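Local structure of deacetylase EF_0837 (Enterococcus faecalis, 2ICS) at residues A[62-67]-A[101-106]; A[95-100]-A[140-145]; A[108-113]-A[362-367]. The protein catalyses, with very low efficiency in vitro, the deacetylation of acetyl-(R)-mandelate, and carries two zinc ions in the TIM-barrel active site of an amidohydrolase. One frame throughout, in Å; residues are numbered along the deposited sequence.

Contact 1: A[62-67]-A[101-106]. With ZN (zinc ion), chain B.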
ATOM      1  N   HIS A  62      -1.602   4.627  -7.739  1.00 21.59           N
ATOM      2  CA  HIS A  62      -2.384   5.411  -8.682  1.00 22.26           C
ATOM      3  C   HIS A  62      -2.171   4.757 -10.043  1.00 23.03           C
ATOM      4  O   HIS A  62      -1.160   4.982 -10.716  1.00 22.47           O
ATOM      5  CB  HIS A  62      -1.929   6.865  -8.663  1.00 21.77           C
ATOM      6  CG  HIS A  62      -2.295   7.574  -7.398  1.00 24.48           C
ATOM      7  ND1 HIS A  62      -3.592   7.862  -7.032  1.00 23.07           N
ATOM      8  CD2 HIS A  62      -1.523   7.960  -6.351  1.00 22.11           C
ATOM      9  CE1 HIS A  62      -3.567   8.394  -5.798  1.00 24.38           C
ATOM     10  NE2 HIS A  62      -2.333   8.477  -5.341  1.00 25.65           N
ATOM     11  N   CYS A  63      -3.124   3.914 -10.429  1.00 24.37           N
ATOM     12  CA  CYS A  63      -3.013   3.183 -11.678  1.00 27.55           C
ATOM     13  C   CYS A  63      -4.203   3.213 -12.635  1.00 29.55           C
ATOM     14  O   CYS A  63      -4.444   2.234 -13.344  1.00 29.35           O
ATOM     15  CB  CYS A  63      -2.638   1.729 -11.379  1.00 26.69           C
ATOM     16  SG  CYS A  63      -3.792   0.872 -10.301  1.00 25.16           S
ATOM     17  N   PHE A  64      -4.958   4.310 -12.643  1.00 31.30           N
ATOM     18  CA  PHE A  64      -6.065   4.460 -13.586  1.00 33.95           C
ATOM     19  C   PHE A  64      -5.344   5.080 -14.783  1.00 34.46           C
ATOM     20  O   PHE A  64      -5.089   6.284 -14.796  1.00 34.84           O
ATOM     21  CB  PHE A  64      -7.127   5.431 -13.056  1.00 34.11           C
ATOM     22  CG  PHE A  64      -8.265   5.677 -14.020  1.00 35.99           C
ATOM     23  CD1 PHE A  64      -9.165   6.717 -13.802  1.00 37.05           C
ATOM     24  CD2 PHE A  64      -8.438   4.873 -15.148  1.00 35.28           C
ATOM     25  CE1 PHE A  64     -10.221   6.957 -14.688  1.00 36.32           C
ATOM     26  CE2 PHE A  64      -9.488   5.104 -16.040  1.00 34.14           C
ATOM     27  CZ  PHE A  64     -10.381   6.147 -15.809  1.00 35.74           C
ATOM     28  N   GLU A  65      -5.011   4.256 -15.775  1.00 35.73           N
ATOM     29  CA  GLU A  65      -4.254   4.721 -16.938  1.00 38.35           C
ATOM     30  C   GLU A  65      -4.849   5.859 -17.775  1.00 38.97           C
ATOM     31  O   GLU A  65      -4.128   6.500 -18.544  1.00 39.20           O
ATOM     32  CB  GLU A  65      -3.908   3.535 -17.853  1.00 38.18           C
ATOM     33  CG  GLU A  65      -5.079   2.952 -18.629  1.00 39.65           C
ATOM     34  CD  GLU A  65      -4.645   1.867 -19.605  1.00 42.40           C
ATOM     35  OE1 GLU A  65      -4.352   0.732 -19.166  1.00 43.76           O
ATOM     36  OE2 GLU A  65      -4.585   2.152 -20.818  1.00 44.34           O
ATOM     37  N   LYS A  66      -6.142   6.125 -17.626  1.00 40.95           N
ATOM     38  CA  LYS A  66      -6.778   7.191 -18.397  1.00 44.34           C
ATOM     39  C   LYS A  66      -6.792   8.559 -17.715  1.00 45.67           C
ATOM     40  O   LYS A  66      -7.205   9.547 -18.322  1.00 46.13           O
ATOM     41  CB  LYS A  66      -8.211   6.797 -18.771  1.00 44.59           C
ATOM     42  CG  LYS A  66      -8.301   5.664 -19.777  1.00 45.82           C
ATOM     43  CD  LYS A  66      -7.567   6.013 -21.064  1.00 47.29           C
ATOM     44  CE  LYS A  66      -7.792   4.955 -22.130  1.00 49.87           C
ATOM     45  NZ  LYS A  66      -9.238   4.828 -22.472  1.00 49.92           N
HETATM   46  N   MSE A  67      -6.339   8.618 -16.466  1.00 47.78           N
HETATM   47  CA  MSE A  67      -6.311   9.879 -15.722  1.00 49.10           C
HETATM   48  C   MSE A  67      -5.213  10.797 -16.244  1.00 48.31           C
HETATM   49  O   MSE A  67      -4.161  10.339 -16.680  1.00 47.16           O
HETATM   50  CB  MSE A  67      -6.109   9.615 -14.225  1.00 52.76           C
HETATM   51  CG  MSE A  67      -6.204  10.854 -13.333  1.00 57.85           C
HETATM   52 SE   MSE A  67      -7.883  11.834 -13.491  1.00 68.53          SE
HETATM   53  CE  MSE A  67      -9.088  10.526 -12.735  1.00 60.59           C
ATOM     54  N   TYR A 101     -12.647   0.628 -13.346  1.00 37.39           N
ATOM     55  CA  TYR A 101     -12.912  -0.772 -13.036  1.00 40.02           C
ATOM     56  C   TYR A 101     -12.801  -1.683 -14.259  1.00 42.01           C
ATOM     57  O   TYR A 101     -12.214  -2.764 -14.182  1.00 42.17           O
ATOM     58  CB  TYR A 101     -14.305  -0.919 -12.427  1.00 41.09           C
ATOM     59  CG  TYR A 101     -14.714  -2.353 -12.165  1.00 43.78           C
ATOM     60  CD1 TYR A 101     -14.106  -3.101 -11.158  1.00 44.55           C
ATOM     61  CD2 TYR A 101     -15.705  -2.964 -12.931  1.00 44.42           C
ATOM     62  CE1 TYR A 101     -14.478  -4.425 -10.919  1.00 45.97           C
ATOM     63  CE2 TYR A 101     -16.083  -4.287 -12.701  1.00 46.03           C
ATOM     64  CZ  TYR A 101     -15.469  -5.011 -11.696  1.00 45.93           C
ATOM     65  OH  TYR A 101     -15.846  -6.316 -11.468  1.00 46.34           O
ATOM     66  N   ASP A 102     -13.368  -1.250 -15.382  1.00 42.47           N
ATOM     67  CA  ASP A 102     -13.331  -2.048 -16.601  1.00 44.36           C
ATOM     68  C   ASP A 102     -11.907  -2.308 -17.078  1.00 44.06           C
ATOM     69  O   ASP A 102     -11.582  -3.414 -17.507  1.00 44.14           O
ATOM     70  CB  ASP A 102     -14.133  -1.369 -17.720  1.00 47.08           C
ATOM     71  CG  ASP A 102     -15.614  -1.269 -17.402  1.00 47.58           C
ATOM     72  OD1 ASP A 102     -16.182  -2.247 -16.867  1.00 47.40           O
ATOM     73  OD2 ASP A 102     -16.215  -0.214 -17.703  1.00 50.58           O
ATOM     74  N   LEU A 103     -11.061  -1.284 -17.015  1.00 43.66           N
ATOM     75  CA  LEU A 103      -9.674  -1.436 -17.435  1.00 43.59           C
ATOM     76  C   LEU A 103      -8.922  -2.294 -16.434  1.00 43.98           C
ATOM     77  O   LEU A 103      -8.087  -3.114 -16.810  1.00 44.32           O
ATOM     78  CB  LEU A 103      -8.989  -0.073 -17.541  1.00 42.67           C
ATOM     79  CG  LEU A 103      -9.401   0.819 -18.712  1.00 43.38           C
ATOM     80  CD1 LEU A 103      -8.724   2.174 -18.592  1.00 41.05           C
ATOM     81  CD2 LEU A 103      -9.022   0.144 -20.018  1.00 43.02           C
ATOM     82  N   ALA A 104      -9.228  -2.100 -15.155  1.00 44.55           N
ATOM     83  CA  ALA A 104      -8.577  -2.832 -14.074  1.00 44.59           C
ATOM     84  C   ALA A 104      -8.723  -4.348 -14.169  1.00 44.50           C
ATOM     85  O   ALA A 104      -7.923  -5.087 -13.598  1.00 45.05           O
ATOM     86  CB  ALA A 104      -9.111  -2.346 -12.727  1.00 44.07           C
ATOM     87  N   GLN A 105      -9.740  -4.812 -14.887  1.00 44.45           N
ATOM     88  CA  GLN A 105      -9.972  -6.246 -15.026  1.00 43.98           C
ATOM     89  C   GLN A 105      -9.012  -6.949 -15.978  1.00 42.73           C
ATOM     90  O   GLN A 105      -8.697  -8.121 -15.791  1.00 44.12           O
ATOM     91  CB  GLN A 105     -11.410  -6.503 -15.485  1.00 46.50           C
ATOM     92  CG  GLN A 105     -12.453  -5.897 -14.573  1.00 49.57           C
ATOM     93  CD  GLN A 105     -12.126  -6.116 -13.109  1.00 52.80           C
ATOM     94  OE1 GLN A 105     -11.986  -7.254 -12.652  1.00 54.77           O
ATOM     95  NE2 GLN A 105     -11.993  -5.024 -12.366  1.00 54.55           N
ATOM     96  N   GLN A 106      -8.544  -6.238 -16.996  1.00 41.12           N
ATOM     97  CA  GLN A 106      -7.638  -6.831 -17.976  1.00 40.75           C
ATOM     98  C   GLN A 106      -6.191  -6.935 -17.490  1.00 37.88           C
ATOM     99  O   GLN A 106      -5.336  -7.486 -18.185  1.00 37.61           O
ATOM    100  CB  GLN A 106      -7.689  -6.029 -19.283  1.00 42.70           C
ATOM    101  CG  GLN A 106      -7.274  -4.573 -19.135  1.00 48.62           C
ATOM    102  CD  GLN A 106      -7.266  -3.812 -20.456  1.00 52.76           C
ATOM    103  OE1 GLN A 106      -8.290  -3.716 -21.144  1.00 54.50           O
ATOM    104  NE2 GLN A 106      -6.107  -3.261 -20.814  1.00 52.01           N
TER
HETATM  105 ZN    ZN B 400      -1.495   9.185  -3.676  1.00 24.94          ZN
HETATM  106  O   HOH W   1      -0.386  10.478  -2.602  1.00 23.22           O
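An apolar contact around one leucine methyl, Leu103 CD1, joins the loop that follows strand 51-61 to the outer helix 97-105. Three consecutive loop residues gather on that methyl. Glu65 brings the aliphatic part of its chain, with CG 3.7 Å from Leu103 CD1, while Lys66 CG approaches the same Leu103 CD1, also at 3.7 Å. The third partner is the Phe64 ring, which offers its edge: Phe64 CE2 lies 4.0 Å from Leu103 CD1, and the methyl sits near the ring plane. All three side chains run at roughly a right angle to that of Leu103.

The loop owes its shape to a type I turn from Phe64 to Met67, closed by a 3.1 Å hydrogen bond from Met67 N to Phe64 O. Phe64 has CG anti to the backbone N (chi1 177°), which turns the ring back against the turn's own backbone, with Met67 N 4.2 Å above the ring plane, over its centre. Just upstream is the HxH motif of the amidohydrolases, His60 and His62, at the end of the first barrel strand. His62 NE2 binds zinc at 2.0 Å, and water 1 is a further ligand of the ion; His60, Asp272 and the carboxylated Lys154 complete the site. His62 ND1 is hydrogen-bonded to Thr91 OG1, a second-shell contact that fixes the rotation of the imidazole. On the helix side, Phe100 meets the Phe64 ring at about 30° between planes, extending the apolar seam inward from Leu103.

Contact 2: A[95-100]-A[140-145]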
ATOM      1  N   GLU A  95     -18.147   8.993 -10.130  1.00 37.27           N
ATOM      2  CA  GLU A  95     -18.434   9.309 -11.525  1.00 38.78           C
ATOM      3  C   GLU A  95     -17.501   8.698 -12.568  1.00 38.46           C
ATOM      4  O   GLU A  95     -17.839   8.661 -13.753  1.00 38.89           O
ATOM      5  CB  GLU A  95     -18.475  10.829 -11.707  1.00 40.83           C
ATOM      6  CG  GLU A  95     -19.610  11.518 -10.951  1.00 44.62           C
ATOM      7  CD  GLU A  95     -20.979  11.266 -11.573  1.00 46.85           C
ATOM      8  OE1 GLU A  95     -21.193  11.678 -12.737  1.00 48.05           O
ATOM      9  OE2 GLU A  95     -21.843  10.661 -10.900  1.00 47.27           O
ATOM     10  N   ASN A  96     -16.330   8.224 -12.152  1.00 35.30           N
ATOM     11  CA  ASN A  96     -15.405   7.635 -13.113  1.00 33.03           C
ATOM     12  C   ASN A  96     -14.786   6.303 -12.697  1.00 33.61           C
ATOM     13  O   ASN A  96     -13.990   5.727 -13.432  1.00 33.79           O
ATOM     14  CB  ASN A  96     -14.304   8.642 -13.472  1.00 31.84           C
ATOM     15  CG  ASN A  96     -13.711   9.344 -12.249  1.00 32.16           C
ATOM     16  OD1 ASN A  96     -14.187   9.186 -11.119  1.00 28.10           O
ATOM     17  ND2 ASN A  96     -12.671  10.137 -12.480  1.00 28.82           N
ATOM     18  N   ILE A  97     -15.178   5.792 -11.537  1.00 34.54           N
ATOM     19  CA  ILE A  97     -14.626   4.533 -11.053  1.00 35.98           C
ATOM     20  C   ILE A  97     -14.977   3.330 -11.941  1.00 37.05           C
ATOM     21  O   ILE A  97     -14.214   2.360 -12.023  1.00 34.27           O
ATOM     22  CB  ILE A  97     -15.080   4.271  -9.601  1.00 36.35           C
ATOM     23  CG1 ILE A  97     -14.286   3.104  -9.016  1.00 36.12           C
ATOM     24  CG2 ILE A  97     -16.585   4.007  -9.561  1.00 36.36           C
ATOM     25  CD1 ILE A  97     -14.333   3.036  -7.512  1.00 34.84           C
ATOM     26  N   HIS A  98     -16.126   3.394 -12.611  1.00 37.53           N
ATOM     27  CA  HIS A  98     -16.544   2.309 -13.491  1.00 37.30           C
ATOM     28  C   HIS A  98     -15.621   2.189 -14.698  1.00 37.32           C
ATOM     29  O   HIS A  98     -15.246   1.086 -15.094  1.00 37.07           O
ATOM     30  CB  HIS A  98     -17.987   2.525 -13.944  1.00 38.65           C
ATOM     31  CG  HIS A  98     -19.002   1.981 -12.989  1.00 37.93           C
ATOM     32  ND1 HIS A  98     -19.295   0.636 -12.903  1.00 35.77           N
ATOM     33  CD2 HIS A  98     -19.765   2.593 -12.053  1.00 36.89           C
ATOM     34  CE1 HIS A  98     -20.194   0.444 -11.954  1.00 37.21           C
ATOM     35  NE2 HIS A  98     -20.497   1.615 -11.422  1.00 37.54           N
ATOM     36  N   GLU A  99     -15.248   3.323 -15.277  1.00 36.89           N
ATOM     37  CA  GLU A  99     -14.354   3.311 -16.424  1.00 38.30           C
ATOM     38  C   GLU A  99     -13.016   2.721 -15.983  1.00 38.40           C
ATOM     39  O   GLU A  99     -12.348   2.020 -16.744  1.00 38.25           O
ATOM     40  CB  GLU A  99     -14.140   4.729 -16.947  1.00 40.60           C
ATOM     41  CG  GLU A  99     -13.458   4.785 -18.298  1.00 42.54           C
ATOM     42  CD  GLU A  99     -13.013   6.183 -18.662  1.00 46.61           C
ATOM     43  OE1 GLU A  99     -13.645   7.150 -18.181  1.00 48.39           O
ATOM     44  OE2 GLU A  99     -12.041   6.316 -19.439  1.00 47.86           O
ATOM     45  N   PHE A 100     -12.632   3.019 -14.744  1.00 37.33           N
ATOM     46  CA  PHE A 100     -11.381   2.519 -14.182  1.00 36.18           C
ATOM     47  C   PHE A 100     -11.513   1.022 -13.916  1.00 36.42           C
ATOM     48  O   PHE A 100     -10.617   0.241 -14.238  1.00 36.02           O
ATOM     49  CB  PHE A 100     -11.057   3.283 -12.887  1.00 34.94           C
ATOM     50  CG  PHE A 100      -9.860   2.755 -12.129  1.00 30.96           C
ATOM     51  CD1 PHE A 100      -8.799   2.146 -12.793  1.00 29.40           C
ATOM     52  CD2 PHE A 100      -9.788   2.901 -10.745  1.00 30.53           C
ATOM     53  CE1 PHE A 100      -7.676   1.687 -12.088  1.00 30.56           C
ATOM     54  CE2 PHE A 100      -8.674   2.450 -10.031  1.00 30.23           C
ATOM     55  CZ  PHE A 100      -7.613   1.839 -10.705  1.00 28.00           C
ATOM     56  N   LYS A 140     -21.959   5.971  -1.793  1.00 43.47           N
ATOM     57  CA  LYS A 140     -22.699   4.789  -1.365  1.00 42.97           C
ATOM     58  C   LYS A 140     -23.052   3.914  -2.564  1.00 42.20           C
ATOM     59  O   LYS A 140     -22.918   2.690  -2.516  1.00 41.24           O
ATOM     60  CB  LYS A 140     -23.984   5.203  -0.638  1.00 43.08           C
ATOM     61  CG  LYS A 140     -24.950   4.050  -0.394  1.00 45.64           C
ATOM     62  CD  LYS A 140     -25.083   3.699   1.081  1.00 46.54           C
ATOM     63  CE  LYS A 140     -25.930   4.713   1.819  1.00 45.87           C
ATOM     64  NZ  LYS A 140     -26.205   4.258   3.207  1.00 47.05           N
ATOM     65  N   LYS A 141     -23.502   4.550  -3.641  1.00 41.33           N
ATOM     66  CA  LYS A 141     -23.874   3.827  -4.848  1.00 41.33           C
ATOM     67  C   LYS A 141     -22.690   3.083  -5.449  1.00 39.44           C
ATOM     68  O   LYS A 141     -22.833   1.960  -5.929  1.00 39.66           O
ATOM     69  CB  LYS A 141     -24.467   4.788  -5.884  1.00 44.63           C
ATOM     70  CG  LYS A 141     -25.784   5.412  -5.440  1.00 50.55           C
ATOM     71  CD  LYS A 141     -26.403   6.294  -6.517  1.00 53.10           C
ATOM     72  CE  LYS A 141     -27.699   6.926  -6.019  1.00 54.57           C
ATOM     73  NZ  LYS A 141     -28.269   7.887  -7.004  1.00 57.10           N
ATOM     74  N   ALA A 142     -21.515   3.702  -5.426  1.00 37.58           N
ATOM     75  CA  ALA A 142     -20.337   3.048  -5.979  1.00 36.32           C
ATOM     76  C   ALA A 142     -20.003   1.812  -5.147  1.00 34.10           C
ATOM     77  O   ALA A 142     -19.724   0.743  -5.687  1.00 34.76           O
ATOM     78  CB  ALA A 142     -19.155   4.008  -5.998  1.00 34.98           C
ATOM     79  N   ILE A 143     -20.049   1.967  -3.829  1.00 32.92           N
ATOM     80  CA  ILE A 143     -19.745   0.873  -2.919  1.00 32.42           C
ATOM     81  C   ILE A 143     -20.701  -0.304  -3.101  1.00 33.12           C
ATOM     82  O   ILE A 143     -20.294  -1.460  -2.993  1.00 32.29           O
ATOM     83  CB  ILE A 143     -19.771   1.365  -1.451  1.00 30.83           C
ATOM     84  CG1 ILE A 143     -18.618   2.348  -1.226  1.00 30.57           C
ATOM     85  CG2 ILE A 143     -19.665   0.188  -0.485  1.00 29.50           C
ATOM     86  CD1 ILE A 143     -18.537   2.911   0.180  1.00 27.20           C
ATOM     87  N   GLN A 144     -21.966  -0.017  -3.394  1.00 33.72           N
ATOM     88  CA  GLN A 144     -22.953  -1.074  -3.593  1.00 35.45           C
ATOM     89  C   GLN A 144     -22.878  -1.630  -5.010  1.00 37.08           C
ATOM     90  O   GLN A 144     -23.305  -2.757  -5.273  1.00 38.90           O
ATOM     91  CB  GLN A 144     -24.364  -0.542  -3.318  1.00 34.35           C
ATOM     92  CG  GLN A 144     -24.527   0.059  -1.931  1.00 32.89           C
ATOM     93  CD  GLN A 144     -25.911   0.647  -1.698  1.00 33.36           C
ATOM     94  OE1 GLN A 144     -26.705   0.786  -2.629  1.00 32.91           O
ATOM     95  NE2 GLN A 144     -26.200   1.000  -0.449  1.00 28.36           N
ATOM     96  N   GLU A 145     -22.321  -0.838  -5.921  1.00 38.80           N
ATOM     97  CA  GLU A 145     -22.196  -1.238  -7.317  1.00 40.59           C
ATOM     98  C   GLU A 145     -20.978  -2.108  -7.620  1.00 40.78           C
ATOM     99  O   GLU A 145     -21.031  -2.967  -8.502  1.00 42.46           O
ATOM    100  CB  GLU A 145     -22.178   0.009  -8.212  1.00 42.75           C
ATOM    101  CG  GLU A 145     -23.549   0.650  -8.402  1.00 47.12           C
ATOM    102  CD  GLU A 145     -23.476   2.075  -8.928  1.00 49.77           C
ATOM    103  OE1 GLU A 145     -22.785   2.310  -9.944  1.00 50.03           O
ATOM    104  OE2 GLU A 145     -24.120   2.960  -8.325  1.00 51.28           O
TER
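The imidazole of His98 meets the carboxylate of Glu145 edge to edge, the two flat groups nearly coplanar with 18° between their planes. The touching edge of the ring is its NE2 corner, and Glu145 OE1 lies at the ring's edge there, tilted slightly from its plane. His98 NE2 donates a hydrogen bond of 2.8 Å to Glu145 OE1, with an N-H...O angle of 155°. It reaches the oxygen on its anti side, slightly out of the carboxylate plane. His98 has CG beside the backbone N and anti to the carbonyl carbon (chi1 -86°), which swings the ring out across the gap; Glu145, extended beyond CG, comes to meet it.

Beneath this polar bridge the backbones come nearest at Ile97 and Ala142, whose CA atoms are 7.8 Å apart. The side chains there meet more loosely, Ile97 CG2 standing 4.4 Å from Ala142 CB. The pair illustrates how neighbouring outer helices of a TIM barrel pack side by side: helix 97-105 leads into strand 110-114, and helix 136-145 into strand 150-152. Ile97 and Ile143, one from each helix, both rest on Val150 of the latter strand, so the apolar layer faces the barrel wall while the His-Glu bond lies toward the surface.

His98 belongs to the first turn of its helix and Glu145 to the last turn of the other. A carboxylate so close would tend to favour a protonated imidazole, and the hydrogen bond could then gain ionic character, though its partly exposed setting would probably weaken that effect.

Contact 3: A[108-113]-A[362-367]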
ATOM      1  N   LYS A 108      -3.020  -8.232 -15.181  1.00 30.67           N
ATOM      2  CA  LYS A 108      -2.632  -9.509 -14.595  1.00 29.36           C
ATOM      3  C   LYS A 108      -2.670  -9.331 -13.082  1.00 28.99           C
ATOM      4  O   LYS A 108      -3.078 -10.227 -12.338  1.00 27.89           O
ATOM      5  CB  LYS A 108      -1.218  -9.889 -15.046  1.00 30.57           C
ATOM      6  CG  LYS A 108      -1.081 -10.188 -16.540  1.00 31.78           C
ATOM      7  CD  LYS A 108       0.392 -10.338 -16.926  1.00 35.84           C
ATOM      8  CE  LYS A 108       0.577 -10.866 -18.349  1.00 36.76           C
ATOM      9  NZ  LYS A 108      -0.025  -9.979 -19.387  1.00 40.41           N
ATOM     10  N   THR A 109      -2.253  -8.149 -12.644  1.00 27.27           N
ATOM     11  CA  THR A 109      -2.217  -7.800 -11.233  1.00 26.25           C
ATOM     12  C   THR A 109      -3.631  -7.657 -10.694  1.00 25.45           C
ATOM     13  O   THR A 109      -4.528  -7.243 -11.422  1.00 28.38           O
ATOM     14  CB  THR A 109      -1.500  -6.448 -11.025  1.00 26.72           C
ATOM     15  OG1 THR A 109      -0.232  -6.466 -11.695  1.00 27.91           O
ATOM     16  CG2 THR A 109      -1.276  -6.185  -9.548  1.00 28.20           C
ATOM     17  N   ASN A 110      -3.837  -8.008  -9.427  1.00 22.89           N
ATOM     18  CA  ASN A 110      -5.153  -7.832  -8.827  1.00 23.84           C
ATOM     19  C   ASN A 110      -5.212  -6.347  -8.505  1.00 24.15           C
ATOM     20  O   ASN A 110      -4.291  -5.806  -7.890  1.00 24.38           O
ATOM     21  CB  ASN A 110      -5.302  -8.635  -7.531  1.00 24.53           C
ATOM     22  CG  ASN A 110      -5.183 -10.124  -7.751  1.00 24.70           C
ATOM     23  OD1 ASN A 110      -5.769 -10.668  -8.683  1.00 26.85           O
ATOM     24  ND2 ASN A 110      -4.427 -10.795  -6.889  1.00 25.13           N
ATOM     25  N   VAL A 111      -6.280  -5.686  -8.929  1.00 24.22           N
ATOM     26  CA  VAL A 111      -6.426  -4.262  -8.683  1.00 22.88           C
ATOM     27  C   VAL A 111      -7.700  -3.926  -7.930  1.00 24.15           C
ATOM     28  O   VAL A 111      -8.799  -4.253  -8.373  1.00 25.87           O
ATOM     29  CB  VAL A 111      -6.432  -3.463 -10.006  1.00 24.04           C
ATOM     30  CG1 VAL A 111      -6.618  -1.982  -9.723  1.00 20.69           C
ATOM     31  CG2 VAL A 111      -5.133  -3.703 -10.767  1.00 22.61           C
ATOM     32  N   PHE A 112      -7.539  -3.286  -6.778  1.00 23.32           N
ATOM     33  CA  PHE A 112      -8.673  -2.850  -5.974  1.00 24.44           C
ATOM     34  C   PHE A 112      -8.549  -1.343  -5.908  1.00 25.46           C
ATOM     35  O   PHE A 112      -7.540  -0.779  -6.345  1.00 25.95           O
ATOM     36  CB  PHE A 112      -8.608  -3.437  -4.569  1.00 22.51           C
ATOM     37  CG  PHE A 112      -8.738  -4.928  -4.537  1.00 25.67           C
ATOM     38  CD1 PHE A 112      -9.976  -5.536  -4.746  1.00 25.59           C
ATOM     39  CD2 PHE A 112      -7.621  -5.729  -4.330  1.00 23.22           C
ATOM     40  CE1 PHE A 112     -10.102  -6.921  -4.749  1.00 26.11           C
ATOM     41  CE2 PHE A 112      -7.732  -7.116  -4.330  1.00 26.62           C
ATOM     42  CZ  PHE A 112      -8.979  -7.716  -4.540  1.00 27.04           C
ATOM     43  N   GLY A 113      -9.564  -0.683  -5.375  1.00 24.25           N
ATOM     44  CA  GLY A 113      -9.485   0.757  -5.289  1.00 24.99           C
ATOM     45  C   GLY A 113     -10.303   1.366  -4.178  1.00 25.20           C
ATOM     46  O   GLY A 113     -11.236   0.754  -3.663  1.00 26.05           O
ATOM     47  N   THR A 362       6.698 -14.153  -9.741  1.00 29.55           N
ATOM     48  CA  THR A 362       5.491 -13.646  -9.119  1.00 29.88           C
ATOM     49  C   THR A 362       4.318 -14.514  -9.544  1.00 30.14           C
ATOM     50  O   THR A 362       4.075 -14.713 -10.733  1.00 30.68           O
ATOM     51  CB  THR A 362       5.235 -12.178  -9.526  1.00 30.60           C
ATOM     52  OG1 THR A 362       6.387 -11.385  -9.200  1.00 32.62           O
ATOM     53  CG2 THR A 362       4.026 -11.623  -8.790  1.00 29.87           C
ATOM     54  N   ILE A 363       3.600 -15.040  -8.563  1.00 28.71           N
ATOM     55  CA  ILE A 363       2.456 -15.891  -8.836  1.00 28.10           C
ATOM     56  C   ILE A 363       1.186 -15.156  -8.459  1.00 28.28           C
ATOM     57  O   ILE A 363       1.088 -14.594  -7.367  1.00 26.31           O
ATOM     58  CB  ILE A 363       2.535 -17.202  -8.034  1.00 29.45           C
ATOM     59  CG1 ILE A 363       3.839 -17.925  -8.368  1.00 29.28           C
ATOM     60  CG2 ILE A 363       1.330 -18.081  -8.356  1.00 28.51           C
ATOM     61  CD1 ILE A 363       4.043 -19.189  -7.593  1.00 30.84           C
ATOM     62  N   ILE A 364       0.218 -15.172  -9.368  1.00 27.76           N
ATOM     63  CA  ILE A 364      -1.048 -14.498  -9.152  1.00 27.94           C
ATOM     64  C   ILE A 364      -2.197 -15.438  -9.487  1.00 28.52           C
ATOM     65  O   ILE A 364      -2.301 -15.924 -10.614  1.00 27.56           O
ATOM     66  CB  ILE A 364      -1.166 -13.248 -10.048  1.00 27.91           C
ATOM     67  CG1 ILE A 364       0.020 -12.312  -9.793  1.00 28.88           C
ATOM     68  CG2 ILE A 364      -2.495 -12.552  -9.789  1.00 26.62           C
ATOM     69  CD1 ILE A 364      -0.033 -10.996 -10.573  1.00 27.69           C
ATOM     70  N   GLY A 365      -3.057 -15.679  -8.500  1.00 29.28           N
ATOM     71  CA  GLY A 365      -4.192 -16.558  -8.688  1.00 30.13           C
ATOM     72  C   GLY A 365      -3.763 -17.908  -9.222  1.00 33.01           C
ATOM     73  O   GLY A 365      -4.508 -18.559  -9.950  1.00 33.76           O
ATOM     74  N   GLY A 366      -2.550 -18.327  -8.874  1.00 33.25           N
ATOM     75  CA  GLY A 366      -2.060 -19.608  -9.340  1.00 35.71           C
ATOM     76  C   GLY A 366      -1.274 -19.546 -10.635  1.00 37.09           C
ATOM     77  O   GLY A 366      -0.665 -20.540 -11.035  1.00 38.76           O
ATOM     78  N   GLN A 367      -1.288 -18.394 -11.300  1.00 36.82           N
ATOM     79  CA  GLN A 367      -0.553 -18.228 -12.550  1.00 36.27           C
ATOM     80  C   GLN A 367       0.854 -17.729 -12.242  1.00 35.40           C
ATOM     81  O   GLN A 367       1.047 -16.902 -11.350  1.00 35.76           O
ATOM     82  CB  GLN A 367      -1.259 -17.228 -13.471  1.00 38.98           C
ATOM     83  CG  GLN A 367      -2.659 -17.643 -13.901  1.00 44.68           C
ATOM     84  CD  GLN A 367      -2.685 -19.007 -14.567  1.00 48.54           C
ATOM     85  OE1 GLN A 367      -1.981 -19.245 -15.554  1.00 51.00           O
ATOM     86  NE2 GLN A 367      -3.500 -19.910 -14.033  1.00 50.17           N
TER
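Ile364 has CG1 beside its backbone N (chi1 -56°) and CG2 anti to that N, and with chi2 extended both branches end in methyls that face segment 108-113. Both methyls touch the same carbonyl oxygen: Lys108 O is 3.5 Å from Ile364 CG2 and 3.6 Å from Ile364 CD1. Beyond it, Ile364 CD1 reaches the backbone at Thr109 CA, 3.9 Å away, while the Asn110 side chain runs past that of Ile364 in the opposite direction, with Asn110 OD1 and ND2 each 3.9 Å from Ile364 CG2. The Asn110 ND2 hydrogen-bonds to Thr85 on the adjacent strand, and Thr109 OG1 is engaged by Val79 and Asp75.

Ile364 also opens a two-residue beta hairpin. A type I' turn through Gly365 and Gly366 is closed by Ile364 N to Gln367 O and Gln367 N to Ile364 O, both 2.8 Å; the positive phi angles of the two glycines suit it. The hairpin joins strands 350-364 and 367-370, at one edge of the mixed sheet that also contains 110-114. Ile364, at the foot of the turn, meets the loop leading into strand 110-114 and that strand's first residue, Asn110.

No hydrogen bond crosses between the segments, so the association rests on van der Waals contact with backbone atoms and the flat amide of Asn110, which imposes little directional demand.

In the fold
Helix 97-105 is common to contacts 1 and 2, whose centres are about 13 Å apart and whose segments alternate along the chain. Strand 110-114 comes next and brings in contact 3, its centre about 14 Å and about 21 Å from those of contacts 1 and 2. Val111 of that strand ties the three together, packing on Cys63, Phe100 and Ala104. The loop of contact 1 begins with zinc ligand His62, though its touching residues lie away from the metal; contact 2 lies among the outer helices, and contact 3 links two strands of one mixed sheet, almost 250 residues apart. One helix and the strand that follows it thus face the metal-bearing loop, a neighbouring helix and the hairpin strands of that sheet.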